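Local coordinates for Abbfa_003403 (Acinetobacter baumannii, PDB 4ZXH), which is a four-domain nonribosomal peptide synthetase, with condensation, adenylation, carrier and thioesterase domains, and probably activates an amino acid, condenses it and releases the product, at residues Y558-P566 with A665-I673; V1157-R1166 with F1260-E1270. One frame throughout, in Å; residues are numbered along the deposited sequence.

Contact 1. Residues Y558-P566 with A665-I673; sequences YVPLDPNFP and AITTYAFDI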
loop_
_atom_site.group_PDB
_atom_site.type_symbol
_atom_site.label_atom_id
_atom_site.label_comp_id
_atom_site.label_asym_id
_atom_site.label_seq_id
_atom_site.Cartn_x
_atom_site.Cartn_y
_atom_site.Cartn_z
ATOM N N TYR A 558 -18.539 -39.280 23.887
ATOM C CA TYR A 558 -19.715 -38.687 23.270
ATOM C C TYR A 558 -19.386 -38.105 21.912
ATOM O O TYR A 558 -18.253 -37.725 21.631
ATOM C CB TYR A 558 -20.350 -37.630 24.175
ATOM C CG TYR A 558 -19.502 -36.415 24.430
ATOM C CD1 TYR A 558 -18.591 -36.389 25.471
ATOM C CD2 TYR A 558 -19.628 -35.285 23.633
ATOM C CE1 TYR A 558 -17.817 -35.276 25.709
ATOM C CE2 TYR A 558 -18.864 -34.159 23.861
ATOM C CZ TYR A 558 -17.959 -34.156 24.900
ATOM O OH TYR A 558 -17.193 -33.033 25.125
ATOM N N VAL A 559 -20.400 -38.077 21.061
ATOM C CA VAL A 559 -20.329 -37.436 19.760
ATOM C C VAL A 559 -21.336 -36.290 19.706
ATOM O O VAL A 559 -22.544 -36.527 19.710
ATOM C CB VAL A 559 -20.628 -38.436 18.660
ATOM C CG1 VAL A 559 -20.450 -37.795 17.295
ATOM C CG2 VAL A 559 -19.738 -39.655 18.832
ATOM N N PRO A 560 -20.845 -35.041 19.686
ATOM C CA PRO A 560 -21.746 -33.881 19.724
ATOM C C PRO A 560 -22.659 -33.772 18.505
ATOM O O PRO A 560 -22.181 -33.618 17.382
ATOM C CB PRO A 560 -20.781 -32.692 19.774
ATOM C CG PRO A 560 -19.533 -33.243 20.333
ATOM C CD PRO A 560 -19.435 -34.636 19.779
ATOM N N LEU A 561 -23.964 -33.848 18.734
ATOM C CA LEU A 561 -24.944 -33.558 17.695
ATOM C C LEU A 561 -25.778 -32.347 18.106
ATOM O O LEU A 561 -26.854 -32.482 18.683
ATOM C CB LEU A 561 -25.831 -34.771 17.441
ATOM C CG LEU A 561 -25.051 -36.023 17.052
ATOM C CD1 LEU A 561 -25.817 -37.257 17.405
ATOM C CD2 LEU A 561 -24.733 -35.993 15.574
ATOM N N ASP A 562 -25.247 -31.158 17.847
ATOM C CA ASP A 562 -25.937 -29.929 18.206
ATOM C C ASP A 562 -27.215 -29.849 17.387
ATOM O O ASP A 562 -27.156 -29.845 16.155
ATOM C CB ASP A 562 -25.031 -28.720 17.956
ATOM C CG ASP A 562 -25.601 -27.423 18.508
ATOM O OD1 ASP A 562 -26.842 -27.286 18.639
ATOM O OD2 ASP A 562 -24.790 -26.524 18.808
ATOM N N PRO A 563 -28.374 -29.794 18.068
ATOM C CA PRO A 563 -29.692 -29.868 17.411
ATOM C C PRO A 563 -30.059 -28.632 16.591
ATOM O O PRO A 563 -31.051 -28.675 15.854
ATOM C CB PRO A 563 -30.663 -30.031 18.584
ATOM C CG PRO A 563 -29.957 -29.441 19.749
ATOM C CD PRO A 563 -28.493 -29.755 19.534
ATOM N N ASN A 564 -29.286 -27.553 16.700
ATOM C CA ASN A 564 -29.542 -26.375 15.873
ATOM C C ASN A 564 -28.844 -26.452 14.529
ATOM O O ASN A 564 -29.194 -25.711 13.605
ATOM C CB ASN A 564 -29.151 -25.104 16.622
ATOM C CG ASN A 564 -29.841 -24.998 17.969
ATOM O OD1 ASN A 564 -29.194 -24.989 19.014
ATOM N ND2 ASN A 564 -31.165 -24.881 17.947
ATOM N N PHE A 565 -27.892 -27.377 14.413
ATOM C CA PHE A 565 -27.181 -27.604 13.154
ATOM C C PHE A 565 -28.154 -28.154 12.096
ATOM O O PHE A 565 -29.206 -28.695 12.440
ATOM C CB PHE A 565 -25.994 -28.558 13.365
ATOM C CG PHE A 565 -24.825 -27.945 14.122
ATOM C CD1 PHE A 565 -24.972 -26.770 14.851
ATOM C CD2 PHE A 565 -23.571 -28.544 14.080
ATOM C CE1 PHE A 565 -23.904 -26.215 15.535
ATOM C CE2 PHE A 565 -22.493 -28.004 14.760
ATOM C CZ PHE A 565 -22.660 -26.836 15.490
ATOM N N PRO A 566 -27.825 -27.996 10.800
ATOM C CA PRO A 566 -28.741 -28.513 9.769
ATOM C C PRO A 566 -28.783 -30.035 9.780
ATOM O O PRO A 566 -27.735 -30.665 9.979
ATOM C CB PRO A 566 -28.138 -27.996 8.455
ATOM C CG PRO A 566 -27.179 -26.895 8.860
ATOM C CD PRO A 566 -26.667 -27.295 10.213
ATOM N N ALA A 665 -20.425 -19.911 30.018
ATOM C CA ALA A 665 -20.265 -20.823 28.900
ATOM C C ALA A 665 -21.263 -20.540 27.759
ATOM O O ALA A 665 -22.474 -20.716 27.913
ATOM C CB ALA A 665 -20.406 -22.233 29.385
ATOM N N ILE A 666 -20.742 -20.118 26.607
ATOM C CA ILE A 666 -21.587 -19.710 25.482
ATOM C C ILE A 666 -21.362 -20.541 24.234
ATOM O O ILE A 666 -22.138 -20.472 23.296
ATOM C CB ILE A 666 -21.345 -18.249 25.096
ATOM C CG1 ILE A 666 -19.943 -18.096 24.532
ATOM C CG2 ILE A 666 -21.476 -17.348 26.301
ATOM C CD1 ILE A 666 -19.582 -16.665 24.309
ATOM N N THR A 667 -20.282 -21.307 24.217
ATOM C CA THR A 667 -19.885 -22.020 23.014
ATOM C C THR A 667 -20.596 -23.358 22.897
ATOM O O THR A 667 -20.637 -24.130 23.867
ATOM C CB THR A 667 -18.371 -22.250 23.007
ATOM O OG1 THR A 667 -17.705 -21.011 23.267
ATOM C CG2 THR A 667 -17.902 -22.807 21.679
ATOM N N THR A 668 -21.143 -23.629 21.711
ATOM C CA THR A 668 -21.691 -24.945 21.402
ATOM C C THR A 668 -20.754 -26.088 21.812
ATOM O O THR A 668 -19.534 -26.001 21.657
ATOM C CB THR A 668 -22.008 -25.100 19.904
ATOM O OG1 THR A 668 -22.307 -26.477 19.636
ATOM C CG2 THR A 668 -20.842 -24.695 19.058
ATOM N N TYR A 669 -21.327 -27.165 22.334
ATOM C CA TYR A 669 -20.509 -28.290 22.771
ATOM C C TYR A 669 -20.071 -29.114 21.571
ATOM O O TYR A 669 -19.328 -30.087 21.710
ATOM C CB TYR A 669 -21.258 -29.162 23.774
ATOM C CG TYR A 669 -22.506 -29.800 23.211
ATOM C CD1 TYR A 669 -22.476 -31.088 22.690
ATOM C CD2 TYR A 669 -23.723 -29.120 23.215
ATOM C CE1 TYR A 669 -23.630 -31.681 22.178
ATOM C CE2 TYR A 669 -24.868 -29.703 22.701
ATOM C CZ TYR A 669 -24.815 -30.982 22.183
ATOM O OH TYR A 669 -25.955 -31.558 21.679
ATOM N N ALA A 670 -20.524 -28.711 20.391
ATOM C CA ALA A 670 -20.049 -29.314 19.153
ATOM C C ALA A 670 -18.806 -28.599 18.651
ATOM O O ALA A 670 -18.373 -28.822 17.530
ATOM C CB ALA A 670 -21.112 -29.285 18.118
ATOM N N PHE A 671 -18.261 -27.728 19.496
ATOM C CA PHE A 671 -16.979 -27.060 19.273
ATOM C C PHE A 671 -16.107 -27.390 20.482
ATOM O O PHE A 671 -16.530 -27.202 21.619
ATOM C CB PHE A 671 -17.175 -25.554 19.119
ATOM C CG PHE A 671 -15.974 -24.828 18.621
ATOM C CD1 PHE A 671 -14.911 -25.522 18.039
ATOM C CD2 PHE A 671 -15.894 -23.437 18.735
ATOM C CE1 PHE A 671 -13.790 -24.843 17.576
ATOM C CE2 PHE A 671 -14.771 -22.740 18.274
ATOM C CZ PHE A 671 -13.718 -23.446 17.693
ATOM N N ASP A 672 -14.907 -27.906 20.255
ATOM C CA ASP A 672 -14.162 -28.515 21.360
ATOM C C ASP A 672 -13.823 -27.519 22.464
ATOM O O ASP A 672 -13.620 -27.923 23.609
ATOM C CB ASP A 672 -12.875 -29.224 20.856
ATOM C CG ASP A 672 -11.861 -28.276 20.200
ATOM O OD1 ASP A 672 -12.163 -27.087 19.986
ATOM O OD2 ASP A 672 -10.745 -28.736 19.879
ATOM N N ILE A 673 -13.791 -26.225 22.147
ATOM C CA ILE A 673 -13.303 -25.243 23.123
ATOM C C ILE A 673 -14.289 -25.119 24.282
ATOM O O ILE A 673 -13.924 -24.689 25.377
ATOM C CB ILE A 673 -13.038 -23.849 22.487
ATOM C CG1 ILE A 673 -14.331 -23.084 22.224
ATOM C CG2 ILE A 673 -12.233 -23.980 21.199
ATOM C CD1 ILE A 673 -14.085 -21.699 21.668
#

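Contact 2. Residues V1157-R1166 with F1260-E1270; sequences VTGIVMIDTR and FPILLVKAKDE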
loop_
_atom_site.group_PDB
_atom_site.type_symbol
_atom_site.label_atom_id
_atom_site.label_comp_id
_atom_site.label_asym_id
_atom_site.label_seq_id
_atom_site.Cartn_x
_atom_site.Cartn_y
_atom_site.Cartn_z
ATOM N N VAL A 1157 -9.692 41.422 -39.764
ATOM C CA VAL A 1157 -10.274 40.152 -39.379
ATOM C C VAL A 1157 -10.168 39.185 -40.555
ATOM O O VAL A 1157 -10.701 39.452 -41.634
ATOM C CB VAL A 1157 -11.743 40.319 -38.974
ATOM C CG1 VAL A 1157 -12.320 38.993 -38.573
ATOM C CG2 VAL A 1157 -11.870 41.319 -37.841
ATOM N N THR A 1158 -9.467 38.073 -40.362
ATOM C CA THR A 1158 -9.280 37.114 -41.447
ATOM C C THR A 1158 -10.599 36.439 -41.796
ATOM O O THR A 1158 -10.935 36.275 -42.972
ATOM C CB THR A 1158 -8.237 36.041 -41.089
ATOM O OG1 THR A 1158 -6.956 36.663 -40.944
ATOM C CG2 THR A 1158 -8.155 34.987 -42.185
ATOM N N GLY A 1159 -11.343 36.060 -40.764
ATOM C CA GLY A 1159 -12.627 35.419 -40.949
ATOM C C GLY A 1159 -13.287 35.059 -39.635
ATOM O O GLY A 1159 -12.647 35.050 -38.584
ATOM N N ILE A 1160 -14.580 34.769 -39.698
ATOM C CA ILE A 1160 -15.337 34.351 -38.529
ATOM C C ILE A 1160 -15.935 32.962 -38.744
ATOM O O ILE A 1160 -16.602 32.719 -39.752
ATOM C CB ILE A 1160 -16.472 35.316 -38.224
ATOM C CG1 ILE A 1160 -15.941 36.728 -38.037
ATOM C CG2 ILE A 1160 -17.182 34.889 -36.960
ATOM C CD1 ILE A 1160 -17.040 37.727 -37.760
ATOM N N VAL A 1161 -15.709 32.049 -37.811
ATOM C CA VAL A 1161 -16.393 30.774 -37.891
ATOM C C VAL A 1161 -17.600 30.740 -36.967
ATOM O O VAL A 1161 -17.465 30.866 -35.754
ATOM C CB VAL A 1161 -15.476 29.620 -37.544
ATOM C CG1 VAL A 1161 -16.263 28.328 -37.560
ATOM C CG2 VAL A 1161 -14.348 29.545 -38.543
ATOM N N MET A 1162 -18.792 30.578 -37.531
ATOM C CA MET A 1162 -19.978 30.528 -36.692
ATOM C C MET A 1162 -20.670 29.215 -36.869
ATOM O O MET A 1162 -21.126 28.888 -37.966
ATOM C CB MET A 1162 -20.943 31.660 -37.025
ATOM C CG MET A 1162 -20.477 33.038 -36.604
ATOM S SD MET A 1162 -21.673 34.219 -37.215
ATOM C CE MET A 1162 -20.688 35.717 -37.329
ATOM N N ILE A 1163 -20.760 28.456 -35.787
ATOM C CA ILE A 1163 -21.404 27.159 -35.864
ATOM C C ILE A 1163 -22.830 27.249 -35.307
ATOM O O ILE A 1163 -23.033 27.446 -34.108
ATOM C CB ILE A 1163 -20.580 26.100 -35.131
ATOM C CG1 ILE A 1163 -19.122 26.183 -35.603
ATOM C CG2 ILE A 1163 -21.130 24.727 -35.419
ATOM C CD1 ILE A 1163 -18.168 25.356 -34.804
ATOM N N ASP A 1164 -23.800 27.136 -36.218
ATOM C CA ASP A 1164 -25.224 27.256 -35.921
ATOM C C ASP A 1164 -25.569 28.426 -34.981
ATOM O O ASP A 1164 -26.348 28.295 -34.044
ATOM C CB ASP A 1164 -25.751 25.946 -35.350
ATOM C CG ASP A 1164 -27.224 25.727 -35.674
ATOM O OD1 ASP A 1164 -27.596 25.774 -36.873
ATOM O OD2 ASP A 1164 -28.014 25.541 -34.719
ATOM N N THR A 1165 -24.976 29.575 -35.259
ATOM C CA THR A 1165 -25.210 30.791 -34.494
ATOM C C THR A 1165 -26.459 31.503 -34.955
ATOM O O THR A 1165 -26.530 31.944 -36.103
ATOM C CB THR A 1165 -24.022 31.757 -34.648
ATOM O OG1 THR A 1165 -22.846 31.103 -34.196
ATOM C CG2 THR A 1165 -24.226 33.028 -33.866
ATOM N N ARG A 1166 -27.444 31.633 -34.075
ATOM C CA ARG A 1166 -28.623 32.422 -34.428
ATOM C C ARG A 1166 -28.246 33.900 -34.475
ATOM O O ARG A 1166 -27.548 34.403 -33.610
ATOM C CB ARG A 1166 -29.738 32.094 -33.459
ATOM C CG ARG A 1166 -29.892 30.591 -33.539
ATOM C CD ARG A 1166 -30.529 29.920 -32.396
ATOM N NE ARG A 1166 -30.665 28.516 -32.734
ATOM C CZ ARG A 1166 -30.958 27.566 -31.861
ATOM N NH1 ARG A 1166 -31.143 27.888 -30.596
ATOM N NH2 ARG A 1166 -31.081 26.309 -32.258
ATOM N N PHE A 1260 -18.488 41.044 -42.702
ATOM C CA PHE A 1260 -17.237 40.410 -42.346
ATOM C C PHE A 1260 -17.154 39.120 -43.138
ATOM O O PHE A 1260 -18.186 38.552 -43.489
ATOM C CB PHE A 1260 -17.165 40.127 -40.847
ATOM C CG PHE A 1260 -17.068 41.352 -40.003
ATOM C CD1 PHE A 1260 -15.842 41.962 -39.788
ATOM C CD2 PHE A 1260 -18.192 41.880 -39.392
ATOM C CE1 PHE A 1260 -15.741 43.096 -39.001
ATOM C CE2 PHE A 1260 -18.099 43.015 -38.601
ATOM C CZ PHE A 1260 -16.874 43.623 -38.405
ATOM N N PRO A 1261 -15.936 38.645 -43.431
ATOM C CA PRO A 1261 -15.848 37.331 -44.077
ATOM C C PRO A 1261 -16.256 36.230 -43.089
ATOM O O PRO A 1261 -15.586 36.015 -42.081
ATOM C CB PRO A 1261 -14.374 37.234 -44.472
ATOM C CG PRO A 1261 -13.670 38.095 -43.484
ATOM C CD PRO A 1261 -14.612 39.195 -43.095
ATOM N N ILE A 1262 -17.369 35.562 -43.368
ATOM C CA ILE A 1262 -17.977 34.645 -42.409
ATOM C C ILE A 1262 -18.193 33.256 -42.979
ATOM O O ILE A 1262 -18.656 33.105 -44.110
ATOM C CB ILE A 1262 -19.342 35.183 -41.924
ATOM C CG1 ILE A 1262 -19.158 36.443 -41.087
ATOM C CG2 ILE A 1262 -20.087 34.141 -41.111
ATOM C CD1 ILE A 1262 -20.458 37.089 -40.728
ATOM N N LEU A 1263 -17.859 32.244 -42.190
ATOM C CA LEU A 1263 -18.266 30.875 -42.486
ATOM C C LEU A 1263 -19.354 30.478 -41.499
ATOM O O LEU A 1263 -19.097 30.397 -40.287
ATOM C CB LEU A 1263 -17.079 29.908 -42.399
ATOM C CG LEU A 1263 -17.401 28.413 -42.462
ATOM C CD1 LEU A 1263 -17.990 28.074 -43.809
ATOM C CD2 LEU A 1263 -16.151 27.578 -42.197
ATOM N N LEU A 1264 -20.569 30.256 -42.005
ATOM C CA LEU A 1264 -21.666 29.806 -41.149
ATOM C C LEU A 1264 -21.981 28.330 -41.367
ATOM O O LEU A 1264 -22.435 27.937 -42.443
ATOM C CB LEU A 1264 -22.915 30.647 -41.387
ATOM C CG LEU A 1264 -24.182 30.161 -40.674
ATOM C CD1 LEU A 1264 -24.032 30.224 -39.187
ATOM C CD2 LEU A 1264 -25.378 30.972 -41.121
ATOM N N VAL A 1265 -21.722 27.517 -40.349
ATOM C CA VAL A 1265 -21.995 26.087 -40.412
ATOM C C VAL A 1265 -23.364 25.820 -39.791
ATOM O O VAL A 1265 -23.562 26.026 -38.591
ATOM C CB VAL A 1265 -20.900 25.258 -39.677
ATOM C CG1 VAL A 1265 -21.230 23.787 -39.698
ATOM C CG2 VAL A 1265 -19.523 25.489 -40.308
ATOM N N LYS A 1266 -24.320 25.383 -40.600
ATOM C CA LYS A 1266 -25.666 25.182 -40.093
ATOM C C LYS A 1266 -25.947 23.717 -39.795
ATOM O O LYS A 1266 -25.676 22.827 -40.610
ATOM C CB LYS A 1266 -26.698 25.717 -41.080
ATOM C CG LYS A 1266 -28.125 25.404 -40.681
ATOM C CD LYS A 1266 -29.117 26.201 -41.499
ATOM C CE LYS A 1266 -30.534 25.740 -41.215
ATOM N NZ LYS A 1266 -31.436 26.102 -42.360
ATOM N N ALA A 1267 -26.469 23.472 -38.604
ATOM C CA ALA A 1267 -26.957 22.157 -38.232
ATOM C C ALA A 1267 -28.238 21.877 -39.021
ATOM O O ALA A 1267 -29.274 22.481 -38.752
ATOM C CB ALA A 1267 -27.208 22.104 -36.729
ATOM N N LYS A 1268 -28.167 20.984 -40.003
ATOM C CA LYS A 1268 -29.261 20.837 -40.966
ATOM C C LYS A 1268 -30.398 19.994 -40.407
ATOM O O LYS A 1268 -31.504 20.015 -40.939
ATOM C CB LYS A 1268 -28.763 20.238 -42.294
ATOM C CG LYS A 1268 -28.647 18.712 -42.335
ATOM C CD LYS A 1268 -28.048 18.240 -43.660
ATOM C CE LYS A 1268 -27.649 16.772 -43.610
ATOM N NZ LYS A 1268 -26.708 16.385 -44.722
ATOM N N ASP A 1269 -30.135 19.276 -39.323
ATOM C CA ASP A 1269 -31.153 18.411 -38.735
ATOM C C ASP A 1269 -31.872 19.081 -37.554
ATOM O O ASP A 1269 -32.670 18.443 -36.862
ATOM C CB ASP A 1269 -30.531 17.084 -38.293
ATOM C CG ASP A 1269 -29.904 16.306 -39.462
ATOM O OD1 ASP A 1269 -30.577 16.134 -40.508
ATOM O OD2 ASP A 1269 -28.728 15.873 -39.336
ATOM N N GLU A 1270 -31.607 20.369 -37.336
ATOM C CA GLU A 1270 -32.270 21.100 -36.260
ATOM C C GLU A 1270 -33.749 21.360 -36.595
ATOM O O GLU A 1270 -34.067 21.955 -37.620
ATOM C CB GLU A 1270 -31.526 22.414 -35.977
ATOM C CG GLU A 1270 -32.157 23.322 -34.912
ATOM C CD GLU A 1270 -32.513 22.595 -33.629
ATOM O OE1 GLU A 1270 -31.603 21.996 -33.005
ATOM O OE2 GLU A 1270 -33.710 22.624 -33.248
#

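Contact 1. Residues Y558-P566 with A665-I673
T668 and D562 make the polar link between the loop A665-I673 and the chain leaving strand 557-560: T668 OG1 donates to D562 OD2 at 2.6 Å, reaching the carboxylate on its anti side, 20° out of plane. Both side chains do double work. The other carboxylate oxygen, D562 OD1, takes the backbone N of N564 at 3.1 Å in an Asx turn, while T668 OG1 accepts from the backbone N of A670 at 3.0 Å in an ST turn. D562 CG lies anti to its own N (chi1 -171°), which turns OD2 to T668 while OD1 still meets the N564 amide. P560, rigid and compact at the strand end, lays CB 3.8 Å from A670 CB and 3.7 Å from Y669 CD1; a small A670 suits such close backbones. The A670 methyl also meets F565 CE2 at 3.9 Å, and D562 CB lies over the centre of the F565 ring. The Y669 hydroxyl passes beside L561 and P563 to hydrogen bond with L536 O and L538 N, at the end of strand 533-537. Each turn is thus fixed by a side chain that also grips the other, so the bridge probably couples two adenylation-domain loops.

Contact 2. Residues V1157-R1166 with F1260-E1270
I1160 overlaps I1262 on one face of the sheet, the two lying side by side and pointing the same way, with I1160 CB 4.1 Å from I1262 CG1; I1160 CD1 reaches F1260 CB at 3.9 Å. Further along this face the unbranched, flexible M1162 slants across I1262, setting CE 3.7 Å from I1262 CD1, and L1264 CD1 packs against M1162 CB. Branched residues suit the strands. On the reverse face V1161, I1163 and L1263 meet helix 1303-1316, and V1265 touches L1293 of strand 1288-1293. Between the faces runs regular parallel pairing: I1160 and M1162 each donate and accept, as in M1162 N to L1263 O, 2.8 Å and nearly straight at 177°. D1164 continues it with N on V1265 O, and its side chain adds to it: chi1 of -151° swings CG away from the backbone N, and OD1 receives A1267 N at 3.1 Å, 56° out of the carboxylate plane, while OD2 bonds H1297 ND1. R1166 and E1270 form no salt bridge; E1270 bonds the backbone N of E1272 and H1297. With C1137 on a probable nucleophile elbow, D1164 and H1297 fit the Cys-His-Asp triad of an alpha/beta-hydrolase thioesterase; the A1267 amide would be second-shell, probably steadying the acid.

In the fold
The two contacts lie in different domains, their nearest atoms about 64 Å apart, and share no secondary-structure element. Contact 2 is the more deeply buried: it joins neighbouring strands inside the seven-stranded thioesterase sheet, and repeated backbone hydrogen bonds with aliphatic side chains on both faces hold it. Contact 1 is partly buried and smaller, 345 against 747 Å². It ties the end of strand 557-560 in one adenylation-domain sheet to a loop following a strand of another sheet, so side chains, including a hydroxyl-carboxylate bond, replace backbone pairing. Each contact has an aspartate just past a strand: D562 braces turns in contact 1, and D1164 probably belongs to a triad in contact 2.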